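Tp0751 (Treponema pallidum, PDB 5JK2) probably acts as a surface adhesin of the syphilis spirochete, a lipocalin-like barrel that attaches to host extracellular matrix components. Local coordinates at residues A95-R99 and K100-F104; E134-R138 and L139-S143. The protein carries 1 engineered substitution. One frame throughout, in Å; residues are numbered along the deposited sequence.

Interaction 1 (A95-R99 and K100-F104); sequences AHTHR and KTVSF
His-98 and Thr-101 close a two-residue beta hairpin, joining the end of strand 86-98 to the start of strand 101-108. Their backbones exchange two hydrogen bonds, His-98 N to Thr-101 O at 2.9 Å and Thr-101 N to His-98 O at 3.0 Å. The second bends to 142° at the hydrogen, its donor lying above the carbonyl plane, as the chain swings through Arg-99 and Lys-100. With a positive phi at Arg-99, the turn comes near type II'. One pair further in, His-96 and Ser-103 bond twice more, and Ser-103 N meets His-96 O at 2.8 Å almost straight on (169°).

The tightly packed part is the face carrying Ala-95, Thr-97, Val-102 and Phe-104. Ala-95 CB meets the Phe-104 ring obliquely, 3.8 Å from CD1 and CE1 alike. Thr-97 and Val-102 run side by side, CG2 to CG2 at 4.1 Å; a chi1 of 67° turns the threonine methyl opposite its own carbonyl carbon and toward this meeting. Phe-104 continues onto Leu-118 and Val-120 of the next strand, while Leu-46, Gln-47 and Leu-50 cover the same face from a loop.

The other face, of His-96, His-98, Thr-101 and Ser-103, is looser. The two histidine rings lead away from the partner strand, whereas Thr-101 packs on Glu-119 and Thr-121 and Ser-103 OG hydrogen-bonds Glu-119. At the turn, Arg-99 lays its CG over the centre of the His-98 ring, 3.8 Å above the plane, and Lys-100 stretches outward.

Backbone bonds therefore set the register, and the side chains sort into a mostly apolar face, on which Val-102 and Phe-104 are buried, and a polar one, with the two basic residues at the turn, consistent with an amphipathic barrel hairpin.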
loop_
_atom_site.group_PDB
_atom_site.type_symbol
_atom_site.label_atom_id
_atom_site.label_comp_id
_atom_site.label_asym_id
_atom_site.label_seq_id
_atom_site.Cartn_x
_atom_site.Cartn_y
_atom_site.Cartn_z
ATOM N N ALA A 95 -7.053 8.406 -3.515
ATOM C CA ALA A 95 -6.973 6.950 -3.535
ATOM C C ALA A 95 -8.207 6.358 -4.211
ATOM O O ALA A 95 -9.338 6.640 -3.809
ATOM C CB ALA A 95 -6.831 6.410 -2.124
ATOM N N HIS A 96 -7.979 5.533 -5.230
ATOM C CA HIS A 96 -9.060 4.956 -6.026
ATOM C C HIS A 96 -8.900 3.452 -6.185
ATOM O O HIS A 96 -7.800 2.957 -6.419
ATOM C CB HIS A 96 -9.120 5.613 -7.408
ATOM C CG HIS A 96 -9.829 6.931 -7.417
ATOM N ND1 HIS A 96 -9.185 8.127 -7.182
ATOM C CD2 HIS A 96 -11.132 7.240 -7.624
ATOM C CE1 HIS A 96 -10.057 9.115 -7.248
ATOM N NE2 HIS A 96 -11.247 8.606 -7.515
ATOM N N THR A 97 -10.013 2.738 -6.052
ATOM C CA THR A 97 -10.048 1.296 -6.256
ATOM C C THR A 97 -10.663 0.957 -7.608
ATOM O O THR A 97 -11.671 1.538 -8.003
ATOM C CB THR A 97 -10.865 0.590 -5.161
ATOM O OG1 THR A 97 -12.244 0.960 -5.279
ATOM C CG2 THR A 97 -10.362 0.968 -3.780
ATOM N N HIS A 98 -10.051 0.015 -8.317
ATOM C CA HIS A 98 -10.649 -0.539 -9.524
ATOM C C HIS A 98 -10.329 -2.023 -9.617
ATOM O O HIS A 98 -9.166 -2.408 -9.746
ATOM C CB HIS A 98 -10.155 0.188 -10.777
ATOM C CG HIS A 98 -10.917 -0.174 -12.015
ATOM N ND1 HIS A 98 -10.309 -0.372 -13.237
ATOM C CD2 HIS A 98 -12.241 -0.378 -12.217
ATOM C CE1 HIS A 98 -11.226 -0.681 -14.137
ATOM N NE2 HIS A 98 -12.406 -0.691 -13.544
ATOM N N ARG A 99 -11.370 -2.847 -9.553
ATOM C CA ARG A 99 -11.227 -4.299 -9.600
ATOM C C ARG A 99 -10.351 -4.801 -8.450
ATOM O O ARG A 99 -10.845 -5.008 -7.343
ATOM C CB ARG A 99 -10.659 -4.734 -10.954
ATOM C CG ARG A 99 -11.443 -4.203 -12.138
ATOM C CD ARG A 99 -11.037 -4.893 -13.427
ATOM N NE ARG A 99 -11.583 -6.246 -13.516
ATOM C CZ ARG A 99 -12.801 -6.537 -13.966
ATOM N NH1 ARG A 99 -13.618 -5.572 -14.369
ATOM N NH2 ARG A 99 -13.205 -7.799 -14.011
ATOM N N LYS A 100 -9.057 -4.987 -8.710
ATOM C CA LYS A 100 -8.133 -5.517 -7.709
ATOM C C LYS A 100 -6.921 -4.610 -7.526
ATOM O O LYS A 100 -5.845 -5.066 -7.127
ATOM C CB LYS A 100 -7.671 -6.921 -8.104
ATOM C CG LYS A 100 -8.802 -7.929 -8.201
ATOM C CD LYS A 100 -8.297 -9.310 -8.589
ATOM C CE LYS A 100 -9.320 -10.385 -8.246
ATOM N NZ LYS A 100 -9.023 -11.689 -8.901
ATOM N N THR A 101 -7.104 -3.325 -7.812
ATOM C CA THR A 101 -6.010 -2.367 -7.761
ATOM C C THR A 101 -6.404 -1.073 -7.058
ATOM O O THR A 101 -7.331 -0.382 -7.482
ATOM C CB THR A 101 -5.514 -2.019 -9.173
ATOM O OG1 THR A 101 -5.289 -3.224 -9.912
ATOM C CG2 THR A 101 -4.223 -1.210 -9.111
ATOM N N VAL A 102 -5.688 -0.756 -5.984
ATOM C CA VAL A 102 -5.792 0.551 -5.345
ATOM C C VAL A 102 -4.676 1.438 -5.881
ATOM O O VAL A 102 -3.504 1.069 -5.825
ATOM C CB VAL A 102 -5.686 0.462 -3.815
ATOM C CG1 VAL A 102 -6.006 1.809 -3.181
ATOM C CG2 VAL A 102 -6.621 -0.608 -3.279
ATOM N N SER A 103 -5.046 2.604 -6.400
ATOM C CA SER A 103 -4.079 3.537 -6.966
ATOM C C SER A 103 -3.994 4.802 -6.124
ATOM O O SER A 103 -4.953 5.571 -6.041
ATOM C CB SER A 103 -4.451 3.883 -8.408
ATOM O OG SER A 103 -4.184 2.793 -9.273
ATOM N N PHE A 104 -2.835 5.012 -5.510
ATOM C CA PHE A 104 -2.631 6.128 -4.597
ATOM C C PHE A 104 -1.913 7.304 -5.240
ATOM O O PHE A 104 -1.059 7.126 -6.108
ATOM C CB PHE A 104 -1.822 5.676 -3.386
ATOM C CG PHE A 104 -2.560 4.752 -2.472
ATOM C CD1 PHE A 104 -3.327 5.254 -1.436
ATOM C CD2 PHE A 104 -2.476 3.382 -2.637
ATOM C CE1 PHE A 104 -4.004 4.408 -0.585
ATOM C CE2 PHE A 104 -3.150 2.529 -1.790
ATOM C CZ PHE A 104 -3.916 3.043 -0.762
#

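Interaction 2 (E134-R138 and L139-S143); sequences EDVAR and LKIGS
Glu-134 and Ile-141 meet through one backbone hydrogen bond, from Ile-141 N to Glu-134 O, 3.1 Å long. The N-H points fairly straight, 157° at the hydrogen, but arrives from above the carbonyl plane. Beside it Val-136 and Ile-141 cross obliquely, with CG1 of the valine 3.8 Å from CD1 of the isoleucine, the only apolar side-chain contact between the two arms of the turn.

Asp-135, on the same arm as Glu-134 and Val-136, reaches across toward Leu-139. With CG anti to the backbone N (chi1 173°), its carboxylate comes over the turn until Asp-135 OD1 is 3.3 Å from Leu-139 C. OD1 makes no hydrogen bond to Lys-140 N, whose angle is poor, so this is proximity and not a grip.

The next shell fixes that carboxylate by charge. OD2 forms a salt bridge with Arg-117, backed by a weak, long ion pair to Arg-115, and Arg-138 NH2 adds another long one at 3.8 Å. Such a cluster of guanidinium groups would probably stabilise the buried carboxylate as an anion. Glu-134 is held separately, its OE1 in a salt bridge with Arg-116.

The turn protrudes from the end of strand 127-135 on the way to strand 149-153. Asp-135 still pairs by backbone with Arg-115 at the start of strand 115-122, and Ile-114 lies against Glu-134 and Val-136.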
loop_
_atom_site.group_PDB
_atom_site.type_symbol
_atom_site.label_atom_id
_atom_site.label_comp_id
_atom_site.label_asym_id
_atom_site.label_seq_id
_atom_site.Cartn_x
_atom_site.Cartn_y
_atom_site.Cartn_z
ATOM N N GLU A 134 8.051 7.974 -8.433
ATOM C CA GLU A 134 8.225 9.293 -7.847
ATOM C C GLU A 134 7.680 10.367 -8.778
ATOM O O GLU A 134 7.450 10.130 -9.962
ATOM C CB GLU A 134 9.699 9.567 -7.530
ATOM C CG GLU A 134 10.169 9.069 -6.168
ATOM C CD GLU A 134 9.357 9.630 -5.018
ATOM O OE1 GLU A 134 8.369 8.984 -4.618
ATOM O OE2 GLU A 134 9.714 10.711 -4.504
ATOM N N ASP A 135 7.493 11.555 -8.217
ATOM C CA ASP A 135 6.924 12.685 -8.929
ATOM C C ASP A 135 7.405 13.979 -8.281
ATOM O O ASP A 135 6.696 14.576 -7.472
ATOM C CB ASP A 135 5.393 12.608 -8.920
ATOM C CG ASP A 135 4.737 13.847 -9.504
ATOM O OD1 ASP A 135 5.348 14.490 -10.382
ATOM O OD2 ASP A 135 3.608 14.177 -9.081
ATOM N N VAL A 136 8.625 14.394 -8.614
ATOM C CA VAL A 136 9.189 15.622 -8.055
ATOM C C VAL A 136 8.833 16.816 -8.940
ATOM O O VAL A 136 8.640 16.663 -10.147
ATOM C CB VAL A 136 10.721 15.532 -7.904
ATOM C CG1 VAL A 136 11.389 15.666 -9.270
ATOM C CG2 VAL A 136 11.224 16.592 -6.931
ATOM N N ALA A 137 8.782 18.002 -8.341
ATOM C CA ALA A 137 8.291 19.196 -9.024
ATOM C C ALA A 137 6.873 18.921 -9.536
ATOM O O ALA A 137 5.915 18.978 -8.747
ATOM C CB ALA A 137 9.223 19.619 -10.166
ATOM N N ARG A 138 6.722 18.629 -10.832
ATOM C CA ARG A 138 5.404 18.251 -11.358
ATOM C C ARG A 138 5.349 17.198 -12.480
ATOM O O ARG A 138 4.251 16.786 -12.867
ATOM C CB ARG A 138 4.671 19.500 -11.852
ATOM C CG ARG A 138 3.596 20.013 -10.891
ATOM C CD ARG A 138 2.192 20.122 -11.536
ATOM N NE ARG A 138 1.119 19.178 -11.118
ATOM C CZ ARG A 138 1.240 17.868 -10.848
ATOM N NH1 ARG A 138 0.165 17.155 -10.498
ATOM N NH2 ARG A 138 2.407 17.248 -10.915
ATOM N N LEU A 139 6.488 16.771 -13.023
ATOM C CA LEU A 139 6.488 15.666 -13.995
ATOM C C LEU A 139 6.914 14.357 -13.326
ATOM O O LEU A 139 7.936 14.308 -12.639
ATOM C CB LEU A 139 7.412 15.940 -15.193
ATOM C CG LEU A 139 7.327 14.868 -16.295
ATOM C CD1 LEU A 139 5.917 14.780 -16.870
ATOM C CD2 LEU A 139 8.338 15.134 -17.395
ATOM N N LYS A 140 6.141 13.295 -13.552
ATOM C CA LYS A 140 6.395 12.007 -12.920
ATOM C C LYS A 140 7.564 11.303 -13.606
ATOM O O LYS A 140 7.637 11.257 -14.831
ATOM C CB LYS A 140 5.135 11.136 -12.958
ATOM C CG LYS A 140 5.178 9.943 -13.913
ATOM C CD LYS A 140 3.965 9.054 -13.698
ATOM C CE LYS A 140 3.953 7.846 -14.640
ATOM N NZ LYS A 140 2.979 6.798 -14.218
ATOM N N ILE A 141 8.467 10.748 -12.803
ATOM C CA ILE A 141 9.689 10.123 -13.302
ATOM C C ILE A 141 9.752 8.689 -12.763
ATOM O O ILE A 141 9.882 8.492 -11.558
ATOM C CB ILE A 141 10.933 10.942 -12.872
ATOM C CG1 ILE A 141 10.828 12.395 -13.364
ATOM C CG2 ILE A 141 12.212 10.321 -13.403
ATOM C CD1 ILE A 141 11.050 13.441 -12.291
ATOM N N GLY A 142 9.691 7.697 -13.656
ATOM C CA GLY A 142 9.278 6.353 -13.278
ATOM C C GLY A 142 10.165 5.212 -13.745
ATOM O O GLY A 142 9.754 4.390 -14.567
ATOM N N SER A 143 11.395 5.164 -13.236
ATOM C CA SER A 143 12.209 3.947 -13.330
ATOM C C SER A 143 11.762 2.976 -12.215
ATOM O O SER A 143 10.835 3.285 -11.462
ATOM C CB SER A 143 13.719 4.249 -13.237
ATOM O OG SER A 143 14.097 4.887 -12.034
#

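Overall arrangement
Both interactions are local turns at the surface of the same antiparallel barrel, their centres about 20 Å apart and their nearest atoms about 9 Å apart, so they do not touch. Interaction 1 lies closer to the middle of the chain and has the regular chemistry of a hairpin: paired backbone bonds between two adjacent strands, with one side partly buried. Interaction 2 lies farther out, where a strand gives way to a loop; a single backbone bond and a small apolar contact are supplemented by ion pairs. Strand 115-122 is their common neighbour. It pairs with strand 101-108 of interaction 1 and, across its other edge, with strand 127-135, whose end enters interaction 2.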